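Local coordinates for glutamine cyclotransferase (Xanthomonas campestris, PDB 3MBR), which probably catalyses the cyclisation of N-terminal glutamine to pyroglutamate as a glutaminyl cyclase, and binds calcium within a beta-propeller fold, at residues Leu149-Leu162 / Asn165-Pro177. The protein carries 1 engineered substitution. Sequence-based numbering, arbitrary orientation.
Sequences LDNLNELEWVNGEL and NVWLTSRIARIDP. With CA (calcium ion), chain B.
N165 meets E154 and N153 in one antiparallel blade of the beta-propeller, where 152-158 is the inner strand beside the calcium ion. The N165 backbone N donates to E154 O at 2.8 Å. N165 ND2 donates to N153 OD1, also at 2.8 Å, with the oxygen in the N165 amide plane and the two amides 31° apart. N165 CG lies anti to the backbone N (chi1 -166°), which carries the amide across to N153. N153 ND2 in turn donates to L206 O of the next blade. From the same strand, E154 OE1, L155 O and E156 OE2 bind calcium; L26 O, I209 O and a water complete the site.

At one end of the blade, W167 NE1 donates to N151 OD1 at 3.2 Å, and the bond is bent. A water joins N151 O to L168 N. L149 CD2 also touches A173 CB and V166 CG2, and L152 CD2 lies beside V166 CG2.

At the other end, L162 and I175 form a hydrogen-bonded pair, with L162 N to I175 O at 3.0 Å. P177 CG packs 3.5 Å from W157 CH2 next to the type I' turn 158-161. R174 NH1 forms a salt bridge with both E161 oxygens on their syn sides, 3.0 Å from OE2. The carboxylate and guanidinium planes are 53° apart, and R174 NH2 also bonds Q7.

The N165 bonds tie the strand of three calcium ligands to its neighbour, and the N153 amide, bonded at both OD1 and ND2, links that strand onward to the blade that supplies I209.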
loop_
_atom_site.group_PDB
_atom_site.type_symbol
_atom_site.label_atom_id
_atom_site.label_comp_id
_atom_site.label_asym_id
_atom_site.label_seq_id
_atom_site.Cartn_x
_atom_site.Cartn_y
_atom_site.Cartn_z
ATOM N N LEU A 149 14.933 8.578 -0.100
ATOM C CA LEU A 149 13.649 8.587 0.595
ATOM C C LEU A 149 13.298 7.174 1.113
ATOM O O LEU A 149 13.022 6.275 0.295
ATOM C CB LEU A 149 12.606 9.153 -0.403
ATOM C CG LEU A 149 11.193 9.294 0.117
ATOM C CD1 LEU A 149 11.230 10.463 1.151
ATOM C CD2 LEU A 149 10.282 9.628 -1.083
ATOM N N ASP A 150 13.299 6.983 2.449
ATOM C CA ASP A 150 12.994 5.675 3.063
ATOM C C ASP A 150 11.723 5.754 3.887
ATOM O O ASP A 150 10.961 6.731 3.697
ATOM C CB ASP A 150 14.234 5.241 3.882
ATOM C CG ASP A 150 14.469 6.072 5.168
ATOM O OD1 ASP A 150 15.585 5.872 5.766
ATOM O OD2 ASP A 150 13.572 6.878 5.622
ATOM N N ASN A 151 11.375 4.703 4.640
ATOM C CA ASN A 151 10.133 4.686 5.426
ATOM C C ASN A 151 8.945 4.874 4.534
ATOM O O ASN A 151 8.002 5.544 4.897
ATOM C CB ASN A 151 10.124 5.749 6.560
ATOM C CG ASN A 151 10.797 5.261 7.772
ATOM O OD1 ASN A 151 10.144 4.741 8.716
ATOM N ND2 ASN A 151 12.078 5.436 7.812
ATOM N N LEU A 152 8.814 3.954 3.602
ATOM C CA LEU A 152 7.673 3.951 2.646
ATOM C C LEU A 152 6.664 2.888 3.010
ATOM O O LEU A 152 6.967 1.647 2.856
ATOM C CB LEU A 152 8.188 3.757 1.278
ATOM C CG LEU A 152 9.201 4.761 0.770
ATOM C CD1 LEU A 152 9.754 4.497 -0.624
ATOM C CD2 LEU A 152 8.804 6.298 0.863
ATOM N N ASN A 153 5.625 3.229 3.773
ATOM C CA ASN A 153 4.873 2.197 4.492
ATOM C C ASN A 153 3.746 1.667 3.515
ATOM O O ASN A 153 3.021 0.690 3.899
ATOM C CB ASN A 153 4.226 2.677 5.872
ATOM C CG ASN A 153 3.015 3.640 5.665
ATOM O OD1 ASN A 153 2.847 4.195 4.629
ATOM N ND2 ASN A 153 2.192 3.821 6.648
ATOM N N GLU A 154 3.534 2.280 2.310
ATOM C CA GLU A 154 2.537 1.708 1.381
ATOM C C GLU A 154 2.871 2.104 -0.023
ATOM O O GLU A 154 3.380 3.227 -0.255
ATOM C CB GLU A 154 1.138 2.254 1.790
ATOM C CG GLU A 154 -0.040 1.959 0.830
ATOM C CD GLU A 154 -0.414 0.494 0.542
ATOM O OE1 GLU A 154 -1.524 0.253 0.007
ATOM O OE2 GLU A 154 0.479 -0.397 0.730
ATOM N N LEU A 155 2.581 1.198 -0.971
ATOM C CA LEU A 155 2.855 1.449 -2.402
ATOM C C LEU A 155 1.610 1.221 -3.228
ATOM O O LEU A 155 0.702 0.409 -2.826
ATOM C CB LEU A 155 3.869 0.395 -2.901
ATOM C CG LEU A 155 5.284 0.488 -2.259
ATOM C CD1 LEU A 155 6.174 -0.623 -2.849
ATOM C CD2 LEU A 155 5.936 1.826 -2.429
ATOM N N GLU A 156 1.574 1.855 -4.405
ATOM C CA GLU A 156 0.535 1.505 -5.354
ATOM C C GLU A 156 1.047 1.920 -6.736
ATOM O O GLU A 156 1.502 3.074 -6.914
ATOM C CB GLU A 156 -0.750 2.257 -5.031
ATOM C CG GLU A 156 -1.937 1.813 -5.923
ATOM C CD GLU A 156 -2.345 0.367 -5.734
ATOM O OE1 GLU A 156 -3.263 -0.026 -6.495
ATOM O OE2 GLU A 156 -1.861 -0.340 -4.812
ATOM N N TRP A 157 0.915 1.063 -7.723
ATOM C CA TRP A 157 1.278 1.371 -9.086
ATOM C C TRP A 157 0.164 2.087 -9.775
ATOM O O TRP A 157 -0.975 1.566 -9.781
ATOM C CB TRP A 157 1.578 0.080 -9.869
ATOM C CG TRP A 157 2.256 0.355 -11.163
ATOM C CD1 TRP A 157 1.662 0.506 -12.378
ATOM C CD2 TRP A 157 3.644 0.541 -11.346
ATOM N NE1 TRP A 157 2.640 0.757 -13.364
ATOM C CE2 TRP A 157 3.855 0.789 -12.746
ATOM C CE3 TRP A 157 4.741 0.501 -10.495
ATOM C CZ2 TRP A 157 5.131 0.931 -13.298
ATOM C CZ3 TRP A 157 6.052 0.675 -11.078
ATOM C CH2 TRP A 157 6.193 0.891 -12.445
ATOM N N VAL A 158 0.414 3.270 -10.352
ATOM C CA VAL A 158 -0.694 4.069 -10.981
ATOM C C VAL A 158 -0.151 4.633 -12.270
ATOM O O VAL A 158 0.739 5.472 -12.260
ATOM C CB VAL A 158 -1.089 5.215 -10.043
ATOM C CG1 VAL A 158 -2.233 6.033 -10.674
ATOM C CG2 VAL A 158 -1.556 4.713 -8.673
ATOM N N ASN A 159 -0.705 4.159 -13.379
ATOM C CA ASN A 159 -0.354 4.749 -14.731
ATOM C C ASN A 159 1.153 4.908 -14.954
ATOM O O ASN A 159 1.637 5.992 -15.325
ATOM C CB ASN A 159 -1.004 6.128 -14.876
ATOM C CG ASN A 159 -2.537 6.078 -14.820
ATOM O OD1 ASN A 159 -3.169 7.002 -14.269
ATOM N ND2 ASN A 159 -3.138 4.983 -15.306
ATOM N N GLY A 160 1.909 3.861 -14.722
ATOM C CA GLY A 160 3.300 3.852 -15.043
ATOM C C GLY A 160 4.183 4.472 -14.037
ATOM O O GLY A 160 5.377 4.637 -14.311
ATOM N N GLU A 161 3.613 4.862 -12.891
ATOM C CA GLU A 161 4.410 5.483 -11.845
ATOM C C GLU A 161 4.163 4.731 -10.559
ATOM O O GLU A 161 3.137 4.045 -10.405
ATOM C CB GLU A 161 3.987 6.935 -11.627
ATOM C CG GLU A 161 4.440 7.776 -12.804
ATOM C CD GLU A 161 4.055 9.227 -12.720
ATOM O OE1 GLU A 161 4.892 10.064 -12.987
ATOM O OE2 GLU A 161 2.898 9.525 -12.415
ATOM N N LEU A 162 5.103 4.874 -9.645
ATOM C CA LEU A 162 4.947 4.251 -8.327
ATOM C C LEU A 162 4.503 5.335 -7.315
ATOM O O LEU A 162 5.216 6.351 -7.173
ATOM C CB LEU A 162 6.264 3.563 -7.921
ATOM C CG LEU A 162 6.370 2.885 -6.565
ATOM C CD1 LEU A 162 5.362 1.705 -6.573
ATOM C CD2 LEU A 162 7.732 2.368 -6.380
ATOM N N ASN A 165 3.556 6.011 0.052
ATOM C CA ASN A 165 3.320 6.856 1.236
ATOM C C ASN A 165 4.550 7.033 2.084
ATOM O O ASN A 165 5.269 6.050 2.327
ATOM C CB ASN A 165 2.251 6.209 2.127
ATOM C CG ASN A 165 1.725 7.156 3.168
ATOM O OD1 ASN A 165 1.137 8.196 2.825
ATOM N ND2 ASN A 165 1.882 6.807 4.455
ATOM N N VAL A 166 4.780 8.281 2.538
ATOM C CA VAL A 166 5.872 8.667 3.410
ATOM C C VAL A 166 5.128 9.152 4.739
ATOM O O VAL A 166 4.674 10.350 4.950
ATOM C CB VAL A 166 6.556 9.941 2.845
ATOM C CG1 VAL A 166 7.754 10.144 3.620
ATOM C CG2 VAL A 166 6.903 9.776 1.334
ATOM N N TRP A 167 4.880 8.226 5.604
ATOM C CA TRP A 167 4.100 8.528 6.771
ATOM C C TRP A 167 4.670 9.557 7.645
ATOM O O TRP A 167 3.927 10.161 8.369
ATOM C CB TRP A 167 3.843 7.250 7.630
ATOM C CG TRP A 167 5.145 6.653 8.351
ATOM C CD1 TRP A 167 6.100 5.723 7.851
ATOM C CD2 TRP A 167 5.546 6.933 9.726
ATOM N NE1 TRP A 167 7.049 5.424 8.871
ATOM C CE2 TRP A 167 6.751 6.202 9.984
ATOM C CE3 TRP A 167 5.042 7.813 10.724
ATOM C CZ2 TRP A 167 7.380 6.261 11.223
ATOM C CZ3 TRP A 167 5.697 7.841 12.001
ATOM C CH2 TRP A 167 6.809 7.119 12.208
ATOM N N LEU A 168 5.997 9.717 7.680
ATOM C CA LEU A 168 6.444 10.662 8.631
ATOM C C LEU A 168 6.295 12.090 8.117
ATOM O O LEU A 168 6.394 13.027 8.924
ATOM C CB LEU A 168 7.797 10.355 9.260
ATOM C CG LEU A 168 8.818 10.231 8.259
ATOM C CD1 LEU A 168 9.341 11.602 8.203
ATOM C CD2 LEU A 168 9.824 9.109 8.887
ATOM N N THR A 169 5.960 12.242 6.837
ATOM C CA THR A 169 5.679 13.610 6.388
ATOM C C THR A 169 4.214 13.777 5.920
ATOM O O THR A 169 3.847 14.931 5.583
ATOM C CB THR A 169 6.544 14.050 5.183
ATOM O OG1 THR A 169 6.038 15.300 4.713
ATOM C CG2 THR A 169 6.343 13.146 4.098
ATOM N N SER A 170 3.392 12.706 6.026
ATOM C CA SER A 170 1.928 12.708 5.529
ATOM C C SER A 170 1.660 12.888 3.919
ATOM O O SER A 170 0.538 13.085 3.322
ATOM C CB SER A 170 1.110 13.719 6.385
ATOM O OG SER A 170 1.213 13.289 7.761
ATOM N N ARG A 171 2.685 12.656 3.241
ATOM C CA ARG A 171 2.762 12.856 1.839
ATOM C C ARG A 171 2.809 11.566 1.112
ATOM O O ARG A 171 3.386 10.566 1.608
ATOM C CB ARG A 171 3.995 13.716 1.477
ATOM C CG ARG A 171 3.849 15.155 1.921
ATOM C CD ARG A 171 5.139 15.917 1.680
ATOM N NE ARG A 171 5.134 17.214 2.365
ATOM C CZ ARG A 171 5.699 18.323 1.977
ATOM N NH1 ARG A 171 6.341 18.410 0.787
ATOM N NH2 ARG A 171 5.572 19.368 2.798
ATOM N N ILE A 172 2.256 11.576 -0.102
ATOM C CA ILE A 172 2.549 10.476 -1.056
ATOM C C ILE A 172 3.531 11.016 -2.057
ATOM O O ILE A 172 3.408 12.201 -2.533
ATOM C CB ILE A 172 1.234 10.075 -1.704
ATOM C CG1 ILE A 172 0.305 9.451 -0.578
ATOM C CG2 ILE A 172 1.485 9.118 -2.906
ATOM C CD1 ILE A 172 -1.053 9.081 -1.128
ATOM N N ALA A 173 4.571 10.262 -2.361
ATOM C CA ALA A 173 5.510 10.573 -3.420
ATOM C C ALA A 173 5.045 9.918 -4.711
ATOM O O ALA A 173 4.742 8.709 -4.701
ATOM C CB ALA A 173 6.848 9.987 -3.033
ATOM N N ARG A 174 4.981 10.654 -5.842
ATOM C CA ARG A 174 4.802 10.019 -7.174
ATOM C C ARG A 174 6.205 9.853 -7.710
ATOM O O ARG A 174 6.930 10.867 -7.866
ATOM C CB ARG A 174 4.022 10.946 -8.095
ATOM C CG ARG A 174 2.686 10.967 -7.830
ATOM C CD ARG A 174 1.934 11.977 -8.772
ATOM N NE ARG A 174 2.394 11.910 -10.147
ATOM C CZ ARG A 174 2.715 12.890 -11.037
ATOM N NH1 ARG A 174 3.187 12.509 -12.215
ATOM N NH2 ARG A 174 2.558 14.230 -10.891
ATOM N N ILE A 175 6.586 8.615 -7.963
ATOM C CA ILE A 175 7.953 8.219 -8.376
ATOM C C ILE A 175 8.016 7.767 -9.825
ATOM O O ILE A 175 7.236 6.913 -10.238
ATOM C CB ILE A 175 8.498 7.089 -7.447
ATOM C CG1 ILE A 175 8.524 7.594 -5.973
ATOM C CG2 ILE A 175 9.920 6.549 -7.832
ATOM C CD1 ILE A 175 8.437 6.453 -4.980
ATOM N N ASP A 176 8.986 8.316 -10.551
ATOM C CA ASP A 176 9.275 7.860 -11.931
ATOM C C ASP A 176 10.054 6.564 -11.777
ATOM O O ASP A 176 11.150 6.544 -11.253
ATOM C CB ASP A 176 10.137 8.926 -12.645
ATOM C CG ASP A 176 10.572 8.511 -14.014
ATOM O OD1 ASP A 176 10.438 7.335 -14.348
ATOM O OD2 ASP A 176 11.114 9.368 -14.739
ATOM N N PRO A 177 9.477 5.398 -12.172
ATOM C CA PRO A 177 10.235 4.181 -11.842
ATOM C C PRO A 177 11.515 3.970 -12.661
ATOM O O PRO A 177 12.416 3.232 -12.219
ATOM C CB PRO A 177 9.249 3.041 -12.193
ATOM C CG PRO A 177 8.294 3.624 -13.148
ATOM C CD PRO A 177 8.209 5.134 -12.847
HETATM CA CA CA B . -1.634 -0.435 -2.386
HETATM O O HOH W 1 7.983 8.232 6.025
HETATM O O HOH W 2 -0.709 -2.664 -2.626
#